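Local coordinates for protein E (Haemophilus influenzae, PDB 3ZH5) that acts as a multifunctional surface adhesin that binds host epithelial cells and host proteins such as vitronectin, laminin and plasminogen, at residues A[48-53]-A[65-70]; A[82-87]-A[97-102]. All coordinates share one frame; numbering follows the deposited sequence.

Interaction 1. Residues A[48-53]-A[65-70]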
loop_
_atom_site.group_PDB
_atom_site.type_symbol
_atom_site.label_atom_id
_atom_site.label_comp_id
_atom_site.label_asym_id
_atom_site.label_seq_id
_atom_site.Cartn_x
_atom_site.Cartn_y
_atom_site.Cartn_z
ATOM N N VAL A 48 2.818 -3.316 -2.845
ATOM C CA VAL A 48 2.555 -4.721 -3.207
ATOM C C VAL A 48 3.608 -5.234 -4.145
ATOM O O VAL A 48 3.781 -4.677 -5.217
ATOM C CB VAL A 48 1.205 -4.886 -3.927
ATOM C CG1 VAL A 48 0.946 -6.329 -4.230
ATOM C CG2 VAL A 48 0.077 -4.312 -3.085
ATOM N N ASN A 49 4.307 -6.307 -3.763
ATOM C CA ASN A 49 5.195 -6.972 -4.698
ATOM C C ASN A 49 4.371 -7.969 -5.515
ATOM O O ASN A 49 3.662 -8.811 -4.954
ATOM C CB ASN A 49 6.346 -7.651 -3.960
ATOM C CG ASN A 49 7.288 -6.669 -3.349
ATOM O OD1 ASN A 49 7.376 -5.526 -3.796
ATOM N ND2 ASN A 49 8.024 -7.098 -2.328
ATOM N N LEU A 50 4.452 -7.853 -6.839
ATOM C CA LEU A 50 3.568 -8.579 -7.752
ATOM C C LEU A 50 4.025 -9.993 -8.062
ATOM O O LEU A 50 5.215 -10.292 -8.025
ATOM C CB LEU A 50 3.438 -7.827 -9.080
ATOM C CG LEU A 50 2.810 -6.440 -9.017
ATOM C CD1 LEU A 50 2.938 -5.785 -10.375
ATOM C CD2 LEU A 50 1.370 -6.524 -8.578
ATOM N N ASP A 51 3.047 -10.833 -8.402
ATOM C CA ASP A 51 3.252 -12.247 -8.779
ATOM C C ASP A 51 3.409 -12.408 -10.278
ATOM O O ASP A 51 3.830 -13.447 -10.774
ATOM C CB ASP A 51 2.037 -13.063 -8.360
ATOM C CG ASP A 51 2.228 -13.734 -7.028
ATOM O OD1 ASP A 51 3.322 -14.301 -6.830
ATOM O OD2 ASP A 51 1.301 -13.684 -6.181
ATOM N N LYS A 52 3.054 -11.352 -10.995
ATOM C CA LYS A 52 2.913 -11.402 -12.428
ATOM C C LYS A 52 3.197 -9.981 -12.883
ATOM O O LYS A 52 2.715 -9.035 -12.262
ATOM C CB LYS A 52 1.480 -11.810 -12.769
ATOM C CG LYS A 52 1.221 -12.125 -14.230
ATOM C CD LYS A 52 -0.268 -12.376 -14.483
ATOM C CE LYS A 52 -0.566 -12.646 -15.958
ATOM N NZ LYS A 52 -0.281 -11.454 -16.819
ATOM N N GLY A 53 4.004 -9.828 -13.926
ATOM C CA GLY A 53 4.401 -8.508 -14.392
ATOM C C GLY A 53 3.257 -7.775 -15.071
ATOM O O GLY A 53 2.469 -8.368 -15.806
ATOM N N ARG A 65 7.183 -4.582 -11.300
ATOM C CA ARG A 65 7.335 -5.611 -10.268
ATOM C C ARG A 65 6.654 -5.266 -8.948
ATOM O O ARG A 65 6.402 -6.146 -8.127
ATOM C CB ARG A 65 8.818 -5.895 -10.010
ATOM C CG ARG A 65 9.504 -6.521 -11.204
ATOM C CD ARG A 65 10.948 -6.878 -10.933
ATOM N NE ARG A 65 11.605 -7.248 -12.178
ATOM C CZ ARG A 65 12.519 -8.203 -12.296
ATOM N NH1 ARG A 65 12.914 -8.899 -11.238
ATOM N NH2 ARG A 65 13.046 -8.461 -13.485
ATOM N N SER A 66 6.358 -3.994 -8.712
ATOM C CA SER A 66 5.599 -3.646 -7.513
ATOM C C SER A 66 4.684 -2.456 -7.774
ATOM O O SER A 66 4.787 -1.788 -8.796
ATOM C CB SER A 66 6.547 -3.363 -6.328
ATOM O OG SER A 66 7.331 -2.171 -6.544
ATOM N N VAL A 67 3.759 -2.232 -6.852
ATOM C CA VAL A 67 2.848 -1.111 -6.917
ATOM C C VAL A 67 2.927 -0.383 -5.601
ATOM O O VAL A 67 2.978 -0.994 -4.555
ATOM C CB VAL A 67 1.414 -1.605 -7.094
ATOM C CG1 VAL A 67 0.501 -0.452 -7.444
ATOM C CG2 VAL A 67 1.381 -2.649 -8.182
ATOM N N ARG A 68 2.926 0.937 -5.644
ATOM C CA ARG A 68 2.858 1.724 -4.437
ATOM C C ARG A 68 1.544 2.500 -4.467
ATOM O O ARG A 68 1.244 3.190 -5.441
ATOM C CB ARG A 68 4.068 2.664 -4.431
ATOM C CG ARG A 68 4.241 3.547 -3.216
ATOM C CD ARG A 68 5.596 4.253 -3.272
ATOM N NE ARG A 68 6.767 3.441 -2.905
ATOM C CZ ARG A 68 7.159 3.220 -1.653
ATOM N NH1 ARG A 68 6.458 3.710 -0.638
ATOM N NH2 ARG A 68 8.239 2.513 -1.409
ATOM N N GLN A 69 0.757 2.408 -3.404
ATOM C CA GLN A 69 -0.526 3.090 -3.363
ATOM C C GLN A 69 -0.626 3.975 -2.154
ATOM O O GLN A 69 -0.450 3.524 -1.029
ATOM C CB GLN A 69 -1.660 2.100 -3.323
ATOM C CG GLN A 69 -1.791 1.360 -4.625
ATOM C CD GLN A 69 -2.964 0.433 -4.643
ATOM O OE1 GLN A 69 -3.151 -0.387 -3.745
ATOM N NE2 GLN A 69 -3.759 0.548 -5.678
ATOM N N TYR A 70 -0.930 5.235 -2.410
ATOM C CA TYR A 70 -1.108 6.219 -1.359
ATOM C C TYR A 70 -2.460 6.066 -0.721
ATOM O O TYR A 70 -3.512 6.192 -1.401
ATOM C CB TYR A 70 -1.015 7.587 -1.988
ATOM C CG TYR A 70 -0.857 8.756 -1.018
ATOM C CD1 TYR A 70 -1.797 9.004 -0.028
ATOM C CD2 TYR A 70 0.230 9.597 -1.109
ATOM C CE1 TYR A 70 -1.630 10.080 0.867
ATOM C CE2 TYR A 70 0.405 10.655 -0.230
ATOM C CZ TYR A 70 -0.538 10.900 0.750
ATOM O OH TYR A 70 -0.324 11.982 1.637
#
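Val48 meets Val67 as a hydrogen-bonded antiparallel pair, each exchanging backbone bonds with the other. Val48 N gives its hydrogen to Val67 O at 2.9 Å, and Val67 N returns a bond of 2.9 Å to Val48 O. The same Val48 O also receives the CA-H of Ser66, with 3.1 Å between O and CA, so one carbonyl oxygen serves two neighbours on the partner strand.

At Asn49 the chain reaches a non-hydrogen-bonded pair with Ser66, and both side chains rise on the face opposite the two valines. They touch without a hydrogen bond between them: Asn49 OD1 rests 3.4 Å from Ser66 CB. The polar ends are taken up by the chain beyond strand 79-88. Asn49 OD1 accepts from Trp92 N, while Ser66 OG, placed between its backbone N and carbonyl carbon (chi1 67°), bonds to Glu90 O and Gly93 N.

This pairing joins strands 41-50 and 64-74, neighbours within the antiparallel sheet that forms the body of the protein. The second strand enters it through a classic beta bulge, Arg65 and Ser66 together facing Tyr88 on its far neighbour, strand 79-88.

Leu50 makes the last backbone bond of the pairing, its N to Arg65 O at 2.9 Å, almost straight (174° at the hydrogen). Its side chain folds back over that peptide, with CB 3.5 Å from Arg65 O. With CG beside the backbone N (chi1 -63°), the branched end reaches Val67, which it meets obliquely: Leu50 CD2 lies 3.9 Å from Val67 CG2, and CD1 only slightly farther. At Asp51 and Lys52 the chain turns a corner and leaves the partner strand.

Interaction 2. Residues A[82-87]-A[97-102]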
loop_
_atom_site.group_PDB
_atom_site.type_symbol
_atom_site.label_atom_id
_atom_site.label_comp_id
_atom_site.label_asym_id
_atom_site.label_seq_id
_atom_site.Cartn_x
_atom_site.Cartn_y
_atom_site.Cartn_z
ATOM N N GLN A 82 -8.253 5.517 -1.031
ATOM C CA GLN A 82 -7.242 5.247 -2.054
ATOM C C GLN A 82 -7.060 6.532 -2.826
ATOM O O GLN A 82 -8.024 7.030 -3.435
ATOM C CB GLN A 82 -7.687 4.117 -2.981
ATOM C CG GLN A 82 -6.920 3.952 -4.308
ATOM C CD GLN A 82 -5.448 3.658 -4.220
ATOM O OE1 GLN A 82 -4.953 3.069 -3.250
ATOM N NE2 GLN A 82 -4.732 4.026 -5.275
ATOM N N VAL A 83 -5.829 7.048 -2.826
ATOM C CA VAL A 83 -5.542 8.357 -3.436
ATOM C C VAL A 83 -4.840 8.235 -4.775
ATOM O O VAL A 83 -5.155 8.964 -5.727
ATOM C CB VAL A 83 -4.665 9.211 -2.487
ATOM C CG1 VAL A 83 -4.154 10.471 -3.177
ATOM C CG2 VAL A 83 -5.483 9.531 -1.255
ATOM N N ARG A 84 -3.852 7.367 -4.855
ATOM C CA ARG A 84 -3.148 7.204 -6.126
ATOM C C ARG A 84 -2.324 5.939 -6.167
ATOM O O ARG A 84 -2.040 5.296 -5.122
ATOM C CB ARG A 84 -2.288 8.404 -6.482
ATOM C CG ARG A 84 -0.968 8.471 -5.789
ATOM C CD ARG A 84 -0.071 9.565 -6.335
ATOM N NE ARG A 84 0.579 9.189 -7.600
ATOM C CZ ARG A 84 0.416 9.814 -8.767
ATOM N NH1 ARG A 84 -0.370 10.883 -8.867
ATOM N NH2 ARG A 84 1.065 9.387 -9.852
ATOM N N THR A 85 -1.992 5.574 -7.408
ATOM C CA THR A 85 -1.279 4.357 -7.713
ATOM C C THR A 85 -0.126 4.632 -8.639
ATOM O O THR A 85 -0.273 5.325 -9.633
ATOM C CB THR A 85 -2.195 3.347 -8.411
ATOM O OG1 THR A 85 -3.241 2.964 -7.514
ATOM C CG2 THR A 85 -1.409 2.133 -8.818
ATOM N N ASP A 86 1.035 4.093 -8.277
ATOM C CA ASP A 86 2.219 4.181 -9.108
ATOM C C ASP A 86 2.780 2.787 -9.297
ATOM O O ASP A 86 2.818 1.989 -8.348
ATOM C CB ASP A 86 3.258 5.084 -8.428
ATOM C CG ASP A 86 2.841 6.558 -8.431
ATOM O OD1 ASP A 86 2.884 7.168 -9.527
ATOM O OD2 ASP A 86 2.463 7.092 -7.354
ATOM N N PHE A 87 3.214 2.475 -10.513
ATOM C CA PHE A 87 3.850 1.188 -10.756
ATOM C C PHE A 87 5.349 1.367 -10.818
ATOM O O PHE A 87 5.824 2.367 -11.305
ATOM C CB PHE A 87 3.360 0.582 -12.063
ATOM C CG PHE A 87 1.880 0.378 -12.111
ATOM C CD1 PHE A 87 1.301 -0.718 -11.498
ATOM C CD2 PHE A 87 1.073 1.267 -12.786
ATOM C CE1 PHE A 87 -0.054 -0.914 -11.547
ATOM C CE2 PHE A 87 -0.287 1.072 -12.834
ATOM C CZ PHE A 87 -0.850 -0.020 -12.215
ATOM N N ARG A 97 9.265 4.396 -12.780
ATOM C CA ARG A 97 7.878 4.556 -12.382
ATOM C C ARG A 97 6.933 4.765 -13.565
ATOM O O ARG A 97 7.302 5.370 -14.570
ATOM C CB ARG A 97 7.787 5.780 -11.468
ATOM C CG ARG A 97 6.389 6.023 -10.913
ATOM C CD ARG A 97 6.299 7.323 -10.163
ATOM N NE ARG A 97 6.338 8.460 -11.072
ATOM C CZ ARG A 97 5.318 8.847 -11.830
ATOM N NH1 ARG A 97 4.173 8.179 -11.779
ATOM N NH2 ARG A 97 5.442 9.906 -12.638
ATOM N N ALA A 98 5.699 4.301 -13.432
ATOM C CA ALA A 98 4.681 4.640 -14.404
ATOM C C ALA A 98 3.382 4.802 -13.666
ATOM O O ALA A 98 3.258 4.401 -12.520
ATOM C CB ALA A 98 4.560 3.582 -15.467
ATOM N N ALA A 99 2.407 5.417 -14.319
ATOM C CA ALA A 99 1.144 5.674 -13.664
ATOM C C ALA A 99 0.058 5.875 -14.696
ATOM O O ALA A 99 0.333 6.322 -15.804
ATOM C CB ALA A 99 1.261 6.913 -12.777
ATOM N N PRO A 100 -1.188 5.559 -14.325
ATOM C CA PRO A 100 -2.355 5.858 -15.171
ATOM C C PRO A 100 -2.600 7.355 -15.319
ATOM O O PRO A 100 -2.279 8.114 -14.399
ATOM C CB PRO A 100 -3.526 5.232 -14.403
ATOM C CG PRO A 100 -2.976 4.762 -13.065
ATOM C CD PRO A 100 -1.553 5.168 -12.955
ATOM N N LYS A 101 -3.179 7.768 -16.448
ATOM C CA LYS A 101 -3.562 9.169 -16.660
ATOM C C LYS A 101 -4.568 9.604 -15.601
ATOM O O LYS A 101 -4.326 10.552 -14.850
ATOM C CB LYS A 101 -4.155 9.365 -18.059
ATOM C CG LYS A 101 -3.128 9.290 -19.188
ATOM C CD LYS A 101 -3.742 8.861 -20.532
ATOM C CE LYS A 101 -4.068 7.363 -20.548
ATOM N NZ LYS A 101 -4.362 6.838 -21.916
ATOM N N LYS A 102 -5.694 8.903 -15.524
ATOM C CA LYS A 102 -6.675 9.187 -14.482
ATOM C C LYS A 102 -6.459 8.269 -13.284
ATOM O O LYS A 102 -6.341 7.053 -13.414
ATOM C CB LYS A 102 -8.108 9.056 -15.020
ATOM C CG LYS A 102 -9.152 9.785 -14.166
ATOM C CD LYS A 102 -10.205 10.448 -15.034
ATOM C CE LYS A 102 -11.346 11.031 -14.216
ATOM N NZ LYS A 102 -12.389 11.644 -15.114
#
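Asp86 holds an arginine from each strand on a single carboxylate, and the two guanidinium groups reach it in quite different ways. The three charges form a salt-bridge network on one side of a beta hairpin, strand 79-88 turning back into the short strand 97-98. Arg84, two residues earlier on the same strand, grips the carboxylate side-on: its NE bonds to Asp86 OD2 at 2.8 Å and its NH2 to Asp86 OD1 at 2.9 Å. Both oxygens are met on the syn side and lie close to the guanidinium plane, an arrangement that fixes the rotation of both groups. The bend of the Arg84 chain at chi3 (-78°) lays the guanidinium beside Asp86.

Arg97 comes from across the hairpin. Its NH1 stands 2.8 Å from Asp86 OD1, but the N-H...O angle is only 129°, so this hydrogen bond is weak and the attraction is probably mostly electrostatic. The carboxylate and the Arg97 guanidinium stand perpendicular, 90° apart, and Arg97 CD packs against OD1 as well. Arg84 NH2 and Arg97 NH1 come within 3.9 Å of each other, an approach the shared carboxylate probably makes tolerable, though one negative charge cannot balance both. Ala99 CB nestles into the network, in contact with Asp86 OD1 and Arg84 NH2.

On the other side of the hairpin lie Phe87 and Ala98, whose backbones form a hydrogen-bonded antiparallel pair: Phe87 N to Ala98 O at 2.8 Å, Ala98 N to Phe87 O at 2.9 Å. The segments diverge after this pair, and Ala99 and Pro100 lead away from the sheet. The ring of Phe87 is packed on one face by Thr85 CG2, offset toward the rim, and its CE2 lies 4.3 Å from Pro100 CD. That same Pro100 CD rests 3.6 Å from Thr85 O.

Interactions 1 and 2 are side-by-side pairings in one antiparallel sheet, their centres about 11 Å apart. Strands 64-74 and 79-88 run next to each other between them, so each contact lends one strand to a shared seam. Two probable backbone hydrogen bonds stitch it: Arg68 N to Asp86 O at 2.9 Å, and Tyr70 O to Val83 N at 2.9 Å. Side chains close it further, with Gln69 NE2 bonded to Thr85 OG1 and Val67 CG1 packed 3.5 Å from Asp86 O. The turn between the two hairpin strands of interaction 2 folds back over Asn49 and Ser66 of interaction 1, and Gly93 O also takes a bond from Arg68 NE.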